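PDB 3R5T: ferric vibriobactin ABC transporter, periplasmic ferric vibriobactin-binding protein from Vibrio cholerae, which binds the iron-loaded siderophore vibriobactin in the periplasm and probably delivers it to its ABC transporter for import. Local coordinates for residues A42-S47 against R66-L71; T36-D41 against K61-R66. One frame throughout, in Å; residues are numbered along the deposited sequence.

Interaction 1 of 2, residues A42-S47 against R66-L71; sequences APVIAS and RQVKKL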
loop_
_atom_site.group_PDB
_atom_site.type_symbol
_atom_site.label_atom_id
_atom_site.label_comp_id
_atom_site.label_asym_id
_atom_site.label_seq_id
_atom_site.Cartn_x
_atom_site.Cartn_y
_atom_site.Cartn_z
ATOM N N ALA A 42 -10.822 -12.724 -1.543
ATOM C CA ALA A 42 -10.185 -13.903 -2.117
ATOM C C ALA A 42 -9.900 -14.906 -0.996
ATOM O O ALA A 42 -9.666 -14.522 0.150
ATOM C CB ALA A 42 -8.895 -13.532 -2.827
ATOM N N PRO A 43 -9.936 -16.194 -1.331
ATOM C CA PRO A 43 -9.743 -17.242 -0.323
ATOM C C PRO A 43 -8.277 -17.418 0.032
ATOM O O PRO A 43 -7.656 -18.452 -0.244
ATOM C CB PRO A 43 -10.300 -18.486 -1.008
ATOM C CG PRO A 43 -10.156 -18.198 -2.488
ATOM C CD PRO A 43 -10.360 -16.735 -2.637
ATOM N N VAL A 44 -7.715 -16.372 0.633
ATOM C CA VAL A 44 -6.346 -16.426 1.124
ATOM C C VAL A 44 -6.349 -17.147 2.465
ATOM O O VAL A 44 -7.073 -16.784 3.394
ATOM C CB VAL A 44 -5.654 -15.022 1.191
ATOM C CG1 VAL A 44 -6.500 -14.017 1.976
ATOM C CG2 VAL A 44 -4.236 -15.164 1.759
ATOM N N ILE A 45 -5.576 -18.210 2.535
ATOM C CA ILE A 45 -5.665 -19.089 3.694
ATOM C C ILE A 45 -4.433 -19.013 4.605
ATOM O O ILE A 45 -4.433 -19.564 5.704
ATOM C CB ILE A 45 -6.059 -20.548 3.287
ATOM C CG1 ILE A 45 -5.138 -21.079 2.190
ATOM C CG2 ILE A 45 -7.500 -20.580 2.799
ATOM C CD1 ILE A 45 -3.747 -21.457 2.657
ATOM N N ALA A 46 -3.420 -18.269 4.166
ATOM C CA ALA A 46 -2.185 -18.139 4.925
ATOM C C ALA A 46 -1.396 -16.991 4.332
ATOM O O ALA A 46 -1.489 -16.726 3.135
ATOM C CB ALA A 46 -1.371 -19.443 4.876
ATOM N N SER A 47 -0.654 -16.284 5.172
ATOM C CA SER A 47 0.146 -15.159 4.708
ATOM C C SER A 47 1.421 -15.023 5.511
ATOM O O SER A 47 1.404 -15.119 6.741
ATOM C CB SER A 47 -0.651 -13.853 4.812
ATOM O OG SER A 47 0.168 -12.738 4.507
ATOM N N ARG A 66 -10.982 -14.584 9.566
ATOM C CA ARG A 66 -11.055 -15.474 8.407
ATOM C C ARG A 66 -10.070 -16.646 8.490
ATOM O O ARG A 66 -9.936 -17.438 7.543
ATOM C CB ARG A 66 -10.850 -14.676 7.114
ATOM C CG ARG A 66 -11.987 -13.724 6.827
ATOM C CD ARG A 66 -11.795 -12.995 5.501
ATOM N NE ARG A 66 -12.853 -12.014 5.289
ATOM C CZ ARG A 66 -12.861 -11.109 4.316
ATOM N NH1 ARG A 66 -11.862 -11.043 3.431
ATOM N NH2 ARG A 66 -13.874 -10.257 4.235
ATOM N N GLN A 67 -9.396 -16.760 9.634
ATOM C CA GLN A 67 -8.487 -17.866 9.891
ATOM C C GLN A 67 -7.318 -17.904 8.919
ATOM O O GLN A 67 -6.849 -18.976 8.541
ATOM C CB GLN A 67 -9.243 -19.197 9.889
ATOM C CG GLN A 67 -10.267 -19.292 11.001
ATOM C CD GLN A 67 -11.167 -20.506 10.869
ATOM O OE1 GLN A 67 -10.703 -21.614 10.597
ATOM N NE2 GLN A 67 -12.468 -20.300 11.056
ATOM N N VAL A 68 -6.826 -16.728 8.545
ATOM C CA VAL A 68 -5.634 -16.651 7.708
ATOM C C VAL A 68 -4.429 -16.971 8.586
ATOM O O VAL A 68 -4.107 -16.205 9.490
ATOM C CB VAL A 68 -5.458 -15.245 7.095
ATOM C CG1 VAL A 68 -4.158 -15.162 6.282
ATOM C CG2 VAL A 68 -6.658 -14.878 6.239
ATOM N N LYS A 69 -3.768 -18.097 8.329
ATOM C CA LYS A 69 -2.638 -18.516 9.147
ATOM C C LYS A 69 -1.438 -17.600 8.952
ATOM O O LYS A 69 -1.074 -17.294 7.815
ATOM C CB LYS A 69 -2.265 -19.961 8.800
ATOM C CG LYS A 69 -1.180 -20.562 9.666
ATOM C CD LYS A 69 -1.096 -22.060 9.424
ATOM C CE LYS A 69 -2.470 -22.714 9.597
ATOM N NZ LYS A 69 -2.496 -24.191 9.327
ATOM N N LYS A 70 -0.831 -17.136 10.047
ATOM C CA LYS A 70 0.370 -16.313 9.929
ATOM C C LYS A 70 1.585 -17.208 9.735
ATOM O O LYS A 70 1.868 -18.096 10.551
ATOM C CB LYS A 70 0.569 -15.392 11.138
ATOM C CG LYS A 70 1.716 -14.401 10.940
ATOM C CD LYS A 70 1.571 -13.152 11.810
ATOM C CE LYS A 70 1.467 -13.506 13.275
ATOM N NZ LYS A 70 1.517 -12.302 14.157
ATOM N N LEU A 71 2.291 -16.976 8.636
ATOM C CA LEU A 71 3.468 -17.762 8.299
ATOM C C LEU A 71 4.734 -17.043 8.758
ATOM O O LEU A 71 4.745 -16.427 9.824
ATOM C CB LEU A 71 3.501 -18.023 6.791
ATOM C CG LEU A 71 2.222 -18.688 6.259
ATOM C CD1 LEU A 71 2.243 -18.715 4.741
ATOM C CD2 LEU A 71 2.031 -20.093 6.854
HETATM O O HOH W 1 -10.686 -13.383 2.248
HETATM O O HOH W 2 -8.730 -18.266 5.073
#
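Ala-46 and Lys-69 pair side by side as strands 44-49 and 69-73 run parallel, the two strands of a beta-alpha-beta unit whose helix is 60-65. Three backbone hydrogen bonds zip them together: Lys-69 N gives to Ile-45 O at 3.1 Å, Lys-69 O takes Ser-47 N at 2.9 Å, and Leu-71 N bonds to Ser-47 O at 2.8 Å. Between these rungs the CA of Ala-46 also makes a bent CA-H...O contact with Lys-69 O, 3.2 Å away.

The side-chain contacts divide between the two faces of the sheet. Beside Ala-46, Leu-71 brings CD1 to 3.7 Å from the CB of Ala-46, on the face where Lys-69 reaches on to a salt bridge with Glu-85 of helix 79-85. On the face that carries Ser-47, whose OG bonds to Thr-34, Val-68 spreads its two methyls along the neighbouring strand: CG1, anti to the backbone N (chi1 177°), packs against Ala-46 CA and Ser-47 CB, while CG2 lies against the carbonyl oxygen of Val-44, 3.4 Å from that O, and more loosely against Val-44 CG1.

Ahead of the paired residues, two waters link the chains. One molecule donates to Ala-42 O and accepts a weak bond from Arg-66 NH1. A second donates to both carbonyls it bridges, 2.8 Å to Val-44 O and 2.9 Å to Arg-66 O.

Interaction 2 of 2, residues T36-D41 against K61-R66; sequences TLLAID and KLAELR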
loop_
_atom_site.group_PDB
_atom_site.type_symbol
_atom_site.label_atom_id
_atom_site.label_comp_id
_atom_site.label_asym_id
_atom_site.label_seq_id
_atom_site.Cartn_x
_atom_site.Cartn_y
_atom_site.Cartn_z
ATOM N N THR A 36 -4.927 -6.662 -0.007
ATOM C CA THR A 36 -5.750 -6.561 -1.200
ATOM C C THR A 36 -6.470 -7.872 -1.502
ATOM O O THR A 36 -7.620 -7.862 -1.965
ATOM C CB THR A 36 -4.928 -5.993 -2.373
ATOM O OG1 THR A 36 -4.555 -4.647 -2.036
ATOM C CG2 THR A 36 -5.755 -5.964 -3.666
ATOM N N LEU A 37 -5.822 -8.997 -1.206
ATOM C CA LEU A 37 -6.518 -10.279 -1.286
ATOM C C LEU A 37 -7.744 -10.261 -0.361
ATOM O O LEU A 37 -8.848 -10.665 -0.756
ATOM C CB LEU A 37 -5.590 -11.454 -0.956
ATOM C CG LEU A 37 -4.533 -11.742 -2.029
ATOM C CD1 LEU A 37 -3.429 -12.596 -1.459
ATOM C CD2 LEU A 37 -5.134 -12.423 -3.237
ATOM N N LEU A 38 -7.566 -9.786 0.868
ATOM C CA LEU A 38 -8.713 -9.667 1.776
ATOM C C LEU A 38 -9.787 -8.691 1.261
ATOM O O LEU A 38 -10.993 -8.925 1.428
ATOM C CB LEU A 38 -8.227 -9.257 3.172
ATOM C CG LEU A 38 -7.385 -10.320 3.891
ATOM C CD1 LEU A 38 -6.656 -9.743 5.089
ATOM C CD2 LEU A 38 -8.245 -11.509 4.298
ATOM N N ALA A 39 -9.335 -7.609 0.631
ATOM C CA ALA A 39 -10.224 -6.572 0.125
ATOM C C ALA A 39 -11.232 -7.125 -0.880
ATOM O O ALA A 39 -12.389 -6.718 -0.881
ATOM C CB ALA A 39 -9.394 -5.453 -0.520
ATOM N N ILE A 40 -10.790 -8.050 -1.727
ATOM C CA ILE A 40 -11.665 -8.638 -2.743
ATOM C C ILE A 40 -12.260 -9.974 -2.326
ATOM O O ILE A 40 -12.828 -10.689 -3.159
ATOM C CB ILE A 40 -10.968 -8.773 -4.114
ATOM C CG1 ILE A 40 -9.807 -9.774 -4.048
ATOM C CG2 ILE A 40 -10.465 -7.397 -4.585
ATOM C CD1 ILE A 40 -9.220 -10.120 -5.436
ATOM N N ASP A 41 -12.145 -10.289 -1.037
ATOM C CA ASP A 41 -12.666 -11.542 -0.487
ATOM C C ASP A 41 -12.092 -12.779 -1.163
ATOM O O ASP A 41 -12.787 -13.778 -1.339
ATOM C CB ASP A 41 -14.193 -11.576 -0.568
ATOM C CG ASP A 41 -14.845 -10.543 0.311
ATOM O OD1 ASP A 41 -14.291 -10.233 1.385
ATOM O OD2 ASP A 41 -15.912 -10.027 -0.081
ATOM N N LYS A 61 -7.290 -8.003 12.363
ATOM C CA LYS A 61 -8.437 -8.643 12.999
ATOM C C LYS A 61 -9.305 -9.389 11.984
ATOM O O LYS A 61 -9.828 -10.465 12.295
ATOM C CB LYS A 61 -9.281 -7.622 13.768
ATOM C CG LYS A 61 -8.535 -7.004 14.939
ATOM C CD LYS A 61 -9.446 -6.122 15.786
ATOM C CE LYS A 61 -9.935 -4.912 15.008
ATOM N NZ LYS A 61 -8.820 -4.009 14.585
ATOM N N LEU A 62 -9.451 -8.830 10.783
ATOM C CA LEU A 62 -10.157 -9.511 9.712
ATOM C C LEU A 62 -9.435 -10.800 9.290
ATOM O O LEU A 62 -10.067 -11.833 9.082
ATOM C CB LEU A 62 -10.354 -8.571 8.511
ATOM C CG LEU A 62 -11.143 -9.152 7.337
ATOM C CD1 LEU A 62 -12.560 -9.486 7.764
ATOM C CD2 LEU A 62 -11.153 -8.184 6.167
ATOM N N ALA A 63 -8.107 -10.742 9.176
ATOM C CA ALA A 63 -7.335 -11.928 8.839
ATOM C C ALA A 63 -7.548 -13.021 9.899
ATOM O O ALA A 63 -7.771 -14.190 9.568
ATOM C CB ALA A 63 -5.859 -11.592 8.711
ATOM N N GLU A 64 -7.495 -12.636 11.170
ATOM C CA GLU A 64 -7.730 -13.587 12.257
ATOM C C GLU A 64 -9.142 -14.171 12.201
ATOM O O GLU A 64 -9.334 -15.382 12.365
ATOM C CB GLU A 64 -7.463 -12.922 13.612
ATOM C CG GLU A 64 -6.001 -12.518 13.812
ATOM C CD GLU A 64 -5.745 -11.797 15.127
ATOM O OE1 GLU A 64 -4.628 -11.250 15.299
ATOM O OE2 GLU A 64 -6.654 -11.788 15.987
ATOM N N LEU A 65 -10.128 -13.322 11.942
ATOM C CA LEU A 65 -11.509 -13.786 11.813
ATOM C C LEU A 65 -11.664 -14.820 10.684
ATOM O O LEU A 65 -12.373 -15.819 10.831
ATOM C CB LEU A 65 -12.437 -12.597 11.573
ATOM C CG LEU A 65 -13.939 -12.875 11.598
ATOM C CD1 LEU A 65 -14.323 -13.511 12.930
ATOM C CD2 LEU A 65 -14.730 -11.591 11.360
ATOM N N ARG A 66 -10.982 -14.584 9.566
ATOM C CA ARG A 66 -11.055 -15.474 8.407
ATOM C C ARG A 66 -10.070 -16.646 8.490
ATOM O O ARG A 66 -9.936 -17.438 7.543
ATOM C CB ARG A 66 -10.850 -14.676 7.114
ATOM C CG ARG A 66 -11.987 -13.724 6.827
ATOM C CD ARG A 66 -11.795 -12.995 5.501
ATOM N NE ARG A 66 -12.853 -12.014 5.289
ATOM C CZ ARG A 66 -12.861 -11.109 4.316
ATOM N NH1 ARG A 66 -11.862 -11.043 3.431
ATOM N NH2 ARG A 66 -13.874 -10.257 4.235
HETATM O O HOH W 3 -13.536 -7.989 2.373
#
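Arg-66 reaches across from the end of helix 60-65 to the end of helix 31-39 and grips it at two points. Its NH1 donates to Leu-38 O at 3.0 Å; the acceptor lies close to the guanidinium plane, and the nitrogen sits in the carbonyl plane on a lone pair. NH2 makes a salt bridge with Asp-41 OD1 at 2.9 Å, but the hydrogen bond within it is weak, bent to 119°; OD1 stands obliquely to the guanidinium, and the two group planes are 64° apart. Water 3 fills in at the guanidinium edge, accepting from NH2 and donating to Leu-38 O.

The arginine arm is straight from CG to NE, and the leucine side chain lies alongside it, running the other way, with Leu-38 CD2 3.7 Å from Arg-66 NH1. Over one guanidinium face sits CD2 of Leu-62, four residues earlier on helix 60-65, 3.8 Å above its centre. Deeper in, Leu-38 CD1 meets Ala-63 CB at 4.1 Å, and Phe-273 of helix 272-286 touches both Leu-38 and Leu-62.

What places the acceptors is the way helix 31-39 stops. Asp-41, with positive phi, closes a Schellman motif: Ala-42 N bonds to Leu-37 O, and Asp-41 N to Leu-38 O. Leu-38 O thus serves the cap and the arginine together. The negative end of the helix dipole would probably favour the cationic group here. A Schellman-capped helix end thus meets helix 60-65 of the beta-alpha-beta unit 44-49, 60-65, 69-73, in the parallel-sheet domain of this periplasmic binding protein.

Overall arrangement
Arg-66 belongs to both contacts, and the two centres lie about 8 Å apart. Interaction 1 holds strand to strand at one margin of the five-stranded parallel sheet, since 69-73 is an outermost strand; interaction 2 joins the helices that precede those strands in the chain. Each mixes buried with exposed residues, but backbone bonding dominates the first, whereas side-chain charge, a helix-end carbonyl and leucine packing make the second. Both helices end in Schellman motifs that lead into the strand segments, the one after helix 60-65 using Val-68 N to Ala-63 O. Between the layers, Val-44 CG1 packs on Leu-38 CD2 at 3.8 Å, fastening helix 31-39 to the sheet.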